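Local coordinates for protein bacteriocin (Pseudomonas syringae pv. tomato, PDB 4FZL) that binds calcium and probably kills related bacteria as a colicin M-like bacteriocin by degrading lipid II, the peptidoglycan precursor, at residues A[184-189]-A[232-237]. Residues are numbered along the deposited sequence; the frame is centred on the assembly and turned at random. Where two conformers were deposited one is given.
Sequences WTFSGE and LPVTVS
Phe186 and Val236, like Gly188 and Val234, form hydrogen-bonded pairs of two antiparallel strands whose N-to-C directions differ by 166°. Four backbone bonds tie them: Phe186 N to Val236 O, modelled doubtfully short, and Val236 N to Phe186 O, Gly188 N to Val234 O and Val234 N to Gly188 O, each 2.9 Å. CA-H...O contacts accompany them, among them Thr235 CA to Phe186 O at 3.2 Å.

On the face with Ser187 and Thr235, Thr185 OG1 and Ser237 OG share a hydrogen bond of 3.1 Å, each swung beside its own backbone N.

The face of Phe186, Val234 and Val236 carries the apolar contacts. Phe186 offers its ring edge, CE2 lying 4.0 Å from Val234 CG2. Trp184, its CG between backbone N and carbonyl carbon (chi1 55°), packs its indole end against the partner strand: Ser237 C sits over one face toward the rim, and CH2 reaches Val236 CG1 at 4.0 Å.

This is regular antiparallel pairing in the mixed sheet of the colicin M-family region, strand 184-197 pairing also with 167-178. Leu172 and Ile176 of the latter pack on Phe186, Ile125 touches both valines, and Met132 and Ile135 of helix 129-135 pack against Trp184.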
# COMPACT_ATOMS: atom_id res chain seq x y z
N TRP A 184 -33.48 -3.22 11.58
CA TRP A 184 -32.33 -2.68 12.35
C TRP A 184 -31.43 -1.81 11.53
O TRP A 184 -31.35 -1.95 10.29
CB TRP A 184 -31.49 -3.81 12.95
CG TRP A 184 -31.01 -4.80 11.91
CD1 TRP A 184 -31.64 -5.99 11.53
CD2 TRP A 184 -29.82 -4.70 11.04
NE1 TRP A 184 -30.92 -6.62 10.53
CE2 TRP A 184 -29.82 -5.91 10.19
CE3 TRP A 184 -28.78 -3.78 10.89
CZ2 TRP A 184 -28.82 -6.15 9.25
CZ3 TRP A 184 -27.78 -4.03 9.92
CH2 TRP A 184 -27.80 -5.20 9.13
N THR A 185 -30.77 -0.89 12.23
CA THR A 185 -29.69 -0.08 11.69
C THR A 185 -28.44 -0.22 12.55
O THR A 185 -28.48 -0.30 13.81
CB THR A 185 -30.07 1.40 11.59
OG1 THR A 185 -31.23 1.50 10.78
CG2 THR A 185 -28.93 2.24 10.92
N PHE A 186 -27.30 -0.33 11.85
CA PHE A 186 -26.01 -0.37 12.50
C PHE A 186 -25.33 0.94 12.15
O PHE A 186 -25.36 1.35 11.00
CB PHE A 186 -25.16 -1.54 12.00
CG PHE A 186 -23.73 -1.45 12.44
CD1 PHE A 186 -23.33 -1.98 13.68
CD2 PHE A 186 -22.83 -0.72 11.69
CE1 PHE A 186 -22.01 -1.81 14.15
CE2 PHE A 186 -21.49 -0.55 12.17
CZ PHE A 186 -21.10 -1.11 13.35
N SER A 187 -24.78 1.62 13.15
CA SER A 187 -23.92 2.79 12.93
C SER A 187 -22.63 2.56 13.70
O SER A 187 -22.64 2.18 14.87
CB SER A 187 -24.56 4.12 13.38
OG SER A 187 -24.58 4.26 14.81
N GLY A 188 -21.52 2.76 13.03
CA GLY A 188 -20.28 2.58 13.65
C GLY A 188 -19.14 2.82 12.77
O GLY A 188 -19.22 3.70 11.95
N GLU A 189 -18.08 2.02 12.94
CA GLU A 189 -16.80 2.27 12.24
C GLU A 189 -16.13 0.94 11.90
O GLU A 189 -16.31 -0.06 12.62
CB GLU A 189 -15.82 3.00 13.21
CG GLU A 189 -16.16 4.42 13.60
CD GLU A 189 -15.12 5.00 14.57
OE1 GLU A 189 -14.59 4.24 15.40
OE2 GLU A 189 -14.84 6.22 14.47
N LEU A 232 -13.11 4.18 9.52
CA LEU A 232 -14.01 4.52 8.44
C LEU A 232 -15.43 4.41 8.98
O LEU A 232 -15.91 3.29 9.27
CB LEU A 232 -13.88 3.56 7.30
CG LEU A 232 -12.51 3.57 6.63
CD1 LEU A 232 -12.44 2.42 5.60
CD2 LEU A 232 -12.23 4.95 6.05
N PRO A 233 -16.12 5.58 9.13
CA PRO A 233 -17.46 5.46 9.63
C PRO A 233 -18.33 4.82 8.61
O PRO A 233 -18.16 5.10 7.41
CB PRO A 233 -17.91 6.90 9.90
CG PRO A 233 -16.87 7.78 9.36
CD PRO A 233 -15.69 6.96 8.94
N VAL A 234 -19.24 3.96 9.08
CA VAL A 234 -20.19 3.25 8.24
C VAL A 234 -21.56 3.07 8.86
O VAL A 234 -21.68 2.97 10.10
CB VAL A 234 -19.71 1.82 7.87
CG1 VAL A 234 -18.43 1.93 7.00
CG2 VAL A 234 -19.49 0.93 9.05
N THR A 235 -22.57 2.89 8.00
CA THR A 235 -23.94 2.61 8.39
C THR A 235 -24.49 1.46 7.54
O THR A 235 -24.26 1.42 6.32
CB THR A 235 -24.76 3.88 8.20
OG1 THR A 235 -24.66 4.29 6.84
CG2 THR A 235 -24.18 4.98 9.07
N VAL A 236 -25.22 0.55 8.17
CA VAL A 236 -25.77 -0.60 7.50
C VAL A 236 -27.13 -0.85 8.12
O VAL A 236 -27.29 -0.75 9.35
CB VAL A 236 -24.89 -1.87 7.67
CG1 VAL A 236 -25.39 -2.97 6.76
CG2 VAL A 236 -23.42 -1.59 7.34
N SER A 237 -28.10 -1.17 7.28
CA SER A 237 -29.40 -1.55 7.78
C SER A 237 -29.88 -2.89 7.21
O SER A 237 -29.32 -3.40 6.23
CB SER A 237 -30.39 -0.46 7.44
OG SER A 237 -29.95 0.76 8.03